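Local coordinates for DUF3836 domain-containing protein (Bacteroides vulgatus, PDB 4R8O) that is of unknown function but folds as a single-layer antiparallel beta-sheet of the kind evolved from beta-hairpin repeats, at residues V19-I24 with K37-Y42; E50-K55 with N66-Y71. All coordinates share one frame; numbering follows the deposited sequence.

Contact 1: V19-I24 with K37-Y42; sequences VVSETI and KHNYKY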
# COMPACT_ATOMS: atom_id res chain seq x y z
N VAL A 19 -7.74 -3.34 9.55
CA VAL A 19 -6.38 -3.62 9.14
C VAL A 19 -5.55 -2.38 8.79
O VAL A 19 -5.77 -1.74 7.79
CB VAL A 19 -6.32 -4.62 7.96
CG1 VAL A 19 -6.83 -5.98 8.40
CG2 VAL A 19 -7.13 -4.17 6.75
N VAL A 20 -4.57 -2.07 9.64
CA VAL A 20 -3.70 -0.89 9.51
C VAL A 20 -2.51 -1.22 8.65
O VAL A 20 -1.83 -0.34 8.14
CB VAL A 20 -3.20 -0.44 10.91
CG1 VAL A 20 -2.26 0.78 10.86
CG2 VAL A 20 -4.41 -0.13 11.77
N SER A 21 -2.23 -2.50 8.53
CA SER A 21 -1.10 -2.96 7.79
C SER A 21 -1.27 -4.42 7.42
O SER A 21 -1.96 -5.18 8.12
CB SER A 21 0.16 -2.80 8.63
OG SER A 21 1.29 -3.40 8.01
N GLU A 22 -0.59 -4.82 6.36
CA GLU A 22 -0.53 -6.21 5.97
C GLU A 22 0.82 -6.52 5.33
O GLU A 22 1.33 -5.75 4.54
CB GLU A 22 -1.63 -6.48 4.99
CG GLU A 22 -1.83 -7.93 4.73
CD GLU A 22 -2.58 -8.16 3.46
OE1 GLU A 22 -2.08 -7.75 2.40
OE2 GLU A 22 -3.67 -8.75 3.52
N THR A 23 1.38 -7.66 5.66
CA THR A 23 2.69 -8.04 5.18
C THR A 23 2.52 -9.29 4.30
O THR A 23 1.73 -10.18 4.61
CB THR A 23 3.62 -8.28 6.35
OG1 THR A 23 3.56 -7.15 7.23
CG2 THR A 23 5.03 -8.44 5.89
N ILE A 24 3.27 -9.33 3.21
CA ILE A 24 3.20 -10.45 2.26
C ILE A 24 4.60 -11.00 2.19
O ILE A 24 5.59 -10.24 2.16
CB ILE A 24 2.66 -10.05 0.87
CG1 ILE A 24 1.34 -9.26 1.02
CG2 ILE A 24 2.38 -11.28 0.02
CD1 ILE A 24 0.89 -8.52 -0.23
N LYS A 37 4.75 -4.93 1.72
CA LYS A 37 4.02 -4.49 2.93
C LYS A 37 3.08 -3.39 2.54
O LYS A 37 3.49 -2.43 1.87
CB LYS A 37 5.01 -3.96 3.96
CG LYS A 37 4.44 -3.72 5.35
CD LYS A 37 5.53 -3.16 6.25
CE LYS A 37 5.00 -2.80 7.62
NZ LYS A 37 5.81 -1.73 8.23
N HIS A 38 1.82 -3.54 2.90
CA HIS A 38 0.82 -2.53 2.59
C HIS A 38 0.50 -1.79 3.88
O HIS A 38 0.12 -2.42 4.85
CB HIS A 38 -0.46 -3.17 2.13
CG HIS A 38 -0.47 -3.59 0.70
ND1 HIS A 38 -0.64 -2.69 -0.32
CD2 HIS A 38 -0.47 -4.82 0.13
CE1 HIS A 38 -0.72 -3.35 -1.47
NE2 HIS A 38 -0.62 -4.65 -1.22
N ASN A 39 0.62 -0.48 3.89
CA ASN A 39 0.26 0.32 5.08
C ASN A 39 -0.96 1.12 4.69
O ASN A 39 -0.92 1.85 3.72
CB ASN A 39 1.43 1.20 5.43
CG ASN A 39 2.70 0.38 5.70
OD1 ASN A 39 2.68 -0.56 6.51
ND2 ASN A 39 3.80 0.71 5.02
N TYR A 40 -2.06 0.95 5.43
CA TYR A 40 -3.35 1.55 5.15
C TYR A 40 -3.73 2.66 6.14
O TYR A 40 -3.41 2.54 7.30
CB TYR A 40 -4.42 0.47 5.29
CG TYR A 40 -4.19 -0.72 4.45
CD1 TYR A 40 -4.39 -0.65 3.09
CD2 TYR A 40 -3.81 -1.93 5.01
CE1 TYR A 40 -4.19 -1.77 2.28
CE2 TYR A 40 -3.60 -3.06 4.23
CZ TYR A 40 -3.79 -2.97 2.86
OH TYR A 40 -3.57 -4.07 2.07
N LYS A 41 -4.43 3.70 5.67
CA LYS A 41 -4.93 4.81 6.51
C LYS A 41 -6.40 4.93 6.24
O LYS A 41 -6.85 4.61 5.15
CB LYS A 41 -4.26 6.14 6.17
CG LYS A 41 -2.75 6.04 6.07
CD LYS A 41 -1.97 7.32 6.31
CE LYS A 41 -0.54 7.00 6.80
NZ LYS A 41 -0.41 6.09 8.00
N TYR A 42 -7.16 5.41 7.21
CA TYR A 42 -8.63 5.51 7.07
C TYR A 42 -9.06 6.91 7.47
O TYR A 42 -8.30 7.60 8.12
CB TYR A 42 -9.31 4.43 7.94
CG TYR A 42 -8.99 3.00 7.47
CD1 TYR A 42 -7.76 2.41 7.75
CD2 TYR A 42 -9.91 2.25 6.74
CE1 TYR A 42 -7.43 1.12 7.30
CE2 TYR A 42 -9.59 0.96 6.28
CZ TYR A 42 -8.36 0.40 6.57
OH TYR A 42 -8.04 -0.87 6.13
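With CG anti to its own carbonyl carbon in both tyrosines (chi1 -56° in Tyr40, -64° in Tyr42), the two rings swing across to Val19 O. They do so in the antiparallel hairpin of strands 18-28 and 31-42, part of a single-layer sheet. Tyr42 OH gives its hydrogen to Val19 O at 2.9 Å, tilted a little from the carbonyl plane, while CD2 of Tyr40 approaches the same oxygen to 3.4 Å. Arg48 bonds to the Tyr42 hydroxyl and also makes a cation-pi contact with Tyr40. A phenylalanine in place of Tyr42 would probably leave both Val19 O and the Arg48 guanidinium without this hydroxyl partner. Further along, Glu22 and His38 form a hydrogen-bonded pair, joined by Glu22 N to His38 O and by His38 N to Glu22 O at 2.8 Å. On its other edge strand 18-28 carries a classic beta bulge, Val20 and Ser21 both facing Glu13 of strand 8-15. On the face shared by Ser21, Asn39, Thr23 and Lys37, Ser21 OG makes only a weak bond to Asn39 OD1; the Asn39 amide has its firmer partner in Gln54. On the opposite face, Ile24 CD1 meets the edge of the His38 imidazole, 4.0 Å from CD2.

Contact 2: E50-K55 with N66-Y71; sequences EDEAQK and NLCIRY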
# COMPACT_ATOMS: atom_id res chain seq x y z
N GLU A 50 -5.56 5.61 2.13
CA GLU A 50 -4.29 5.30 1.49
C GLU A 50 -4.09 3.81 1.45
O GLU A 50 -4.79 3.05 2.09
CB GLU A 50 -3.14 5.91 2.28
CG GLU A 50 -1.89 6.27 1.50
CD GLU A 50 -1.04 7.19 2.35
OE1 GLU A 50 -1.47 8.36 2.60
OE2 GLU A 50 -0.00 6.73 2.86
N ASP A 51 -3.12 3.41 0.66
CA ASP A 51 -2.67 2.04 0.59
C ASP A 51 -1.27 2.14 0.07
O ASP A 51 -1.05 2.02 -1.11
CB ASP A 51 -3.58 1.22 -0.37
CG ASP A 51 -3.03 -0.18 -0.68
OD1 ASP A 51 -1.90 -0.49 -0.27
OD2 ASP A 51 -3.76 -0.99 -1.33
N GLU A 52 -0.34 2.37 0.97
CA GLU A 52 1.07 2.49 0.62
C GLU A 52 1.65 1.10 0.44
O GLU A 52 1.59 0.27 1.34
CB GLU A 52 1.81 3.22 1.73
CG GLU A 52 3.21 3.63 1.35
CD GLU A 52 3.98 4.21 2.51
OE1 GLU A 52 3.38 4.57 3.55
OE2 GLU A 52 5.20 4.32 2.38
N ALA A 53 2.28 0.87 -0.70
CA ALA A 53 2.80 -0.46 -1.11
C ALA A 53 4.30 -0.41 -1.09
O ALA A 53 4.90 0.22 -1.97
CB ALA A 53 2.33 -0.73 -2.51
N GLN A 54 4.92 -1.03 -0.09
CA GLN A 54 6.37 -1.04 0.03
C GLN A 54 6.91 -2.38 -0.39
O GLN A 54 6.25 -3.39 -0.20
CB GLN A 54 6.77 -0.73 1.45
CG GLN A 54 6.52 0.70 1.82
CD GLN A 54 7.00 1.02 3.22
OE1 GLN A 54 6.63 0.34 4.17
NE2 GLN A 54 7.80 2.08 3.37
N LYS A 55 8.13 -2.37 -0.91
CA LYS A 55 8.81 -3.58 -1.34
C LYS A 55 10.01 -3.86 -0.45
O LYS A 55 10.68 -2.95 0.04
CB LYS A 55 9.23 -3.44 -2.81
CG LYS A 55 10.00 -2.15 -3.18
CD LYS A 55 10.92 -2.29 -4.40
CE LYS A 55 11.99 -3.37 -4.18
NZ LYS A 55 13.21 -3.18 -5.00
N ASN A 66 7.47 2.54 -2.81
CA ASN A 66 7.33 2.26 -4.25
C ASN A 66 6.11 2.97 -4.83
O ASN A 66 6.24 3.97 -5.52
CB ASN A 66 7.30 0.73 -4.50
CG ASN A 66 6.97 0.37 -5.95
OD1 ASN A 66 7.40 1.06 -6.88
ND2 ASN A 66 6.19 -0.68 -6.15
N LEU A 67 4.94 2.44 -4.51
CA LEU A 67 3.66 2.91 -5.00
C LEU A 67 2.80 3.29 -3.83
O LEU A 67 3.02 2.81 -2.71
CB LEU A 67 2.94 1.80 -5.77
CG LEU A 67 3.60 1.42 -7.11
CD1 LEU A 67 2.94 0.19 -7.77
CD2 LEU A 67 3.60 2.60 -8.08
N CYS A 68 1.81 4.13 -4.09
CA CYS A 68 0.86 4.60 -3.07
C CYS A 68 -0.40 5.03 -3.79
O CYS A 68 -0.33 5.79 -4.74
CB CYS A 68 1.44 5.78 -2.35
SG CYS A 68 0.54 6.29 -0.88
N ILE A 69 -1.52 4.49 -3.35
CA ILE A 69 -2.82 4.79 -3.89
C ILE A 69 -3.61 5.57 -2.85
O ILE A 69 -3.53 5.25 -1.66
CB ILE A 69 -3.62 3.53 -4.10
CG1 ILE A 69 -2.80 2.49 -4.90
CG2 ILE A 69 -4.91 3.86 -4.82
CD1 ILE A 69 -3.42 1.10 -4.91
N ARG A 70 -4.41 6.53 -3.30
CA ARG A 70 -5.19 7.42 -2.44
C ARG A 70 -6.59 7.48 -2.96
O ARG A 70 -6.78 7.60 -4.16
CB ARG A 70 -4.55 8.80 -2.39
CG ARG A 70 -3.23 8.72 -1.63
CD ARG A 70 -2.61 10.04 -1.17
NE ARG A 70 -1.19 9.76 -0.98
CZ ARG A 70 -0.19 10.65 -0.90
NH1 ARG A 70 -0.40 11.97 -0.95
NH2 ARG A 70 1.06 10.20 -0.76
N TYR A 71 -7.56 7.33 -2.07
CA TYR A 71 -8.97 7.19 -2.45
C TYR A 71 -9.72 8.39 -1.92
O TYR A 71 -9.43 8.85 -0.81
CB TYR A 71 -9.53 5.92 -1.85
CG TYR A 71 -8.87 4.61 -2.31
CD1 TYR A 71 -9.25 3.99 -3.51
CD2 TYR A 71 -7.92 3.96 -1.51
CE1 TYR A 71 -8.68 2.78 -3.92
CE2 TYR A 71 -7.35 2.73 -1.91
CZ TYR A 71 -7.74 2.15 -3.11
OH TYR A 71 -7.22 0.95 -3.52
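Ala53 N donates to Leu67 O at 2.9 Å in a nearly straight bond (165° at the hydrogen), although the donor stands 32° off the carbonyl plane. The other three backbone bonds of this antiparallel hairpin are weak, among them Asp51 N to Ile69 O; that carbonyl is also approached by Glu50 CA, a CA-H...O contact of 3.2 Å. Glu50, Glu52, Cys68 and Arg70 share one face. There Cys68 SG, anti to its backbone N (chi1 -170°), is carried against Glu50 CG at 3.4 Å and also lies in plane at the edge of the Arg70 guanidinium. Glu50 and Arg70 extend side by side, but their salt bridge is long: OE1 lies 3.9 Å from NE and well out of the guanidinium plane, where no N-H points at it, and the pairing is one of charge. On the other face, CB of Ala53 and Leu67 meet at 4.2 Å. Ile69 CG2 sits over the rim of one face of the Tyr71 ring, whose edge meets Asp51 CB. Nearer the hairpin turn, the side chains of Lys55 and Asn66 cross at about a right angle, CG against CB. Strand 31-42 flanks 48-57, its His38 hydrogen-bonded to Asp51; strand 78-86 flanks 62-73, where Lys84 hydrogen-bonds Asn66 and Tyr83 makes a cation-pi contact with Arg70, while Tyr92 of strand 91-102 hydrogen-bonds Glu52.

Overall arrangement
Contacts 1 and 2 close successive hairpins of one seven-stranded sheet, the first complete before the second begins, with centres about 9 Å apart. Strands 31-42 and 48-57 are sheet neighbours, so the two contacts join edge to edge. The backbone seam includes a probable hydrogen bond from Gln54 N to Lys37 O, 2.8 Å long. Side chains cross it on both faces: His38 ND1 and Asp51 OD1 are probably hydrogen-bonded at 2.5 Å, with Tyr40 CE1 packed 3.6 Å from Asp51 CG, while Lys41 CG rests on Glu50 CB on the other. With the function unknown, the contacts can be tied to no site; together they build the middle of the sheet.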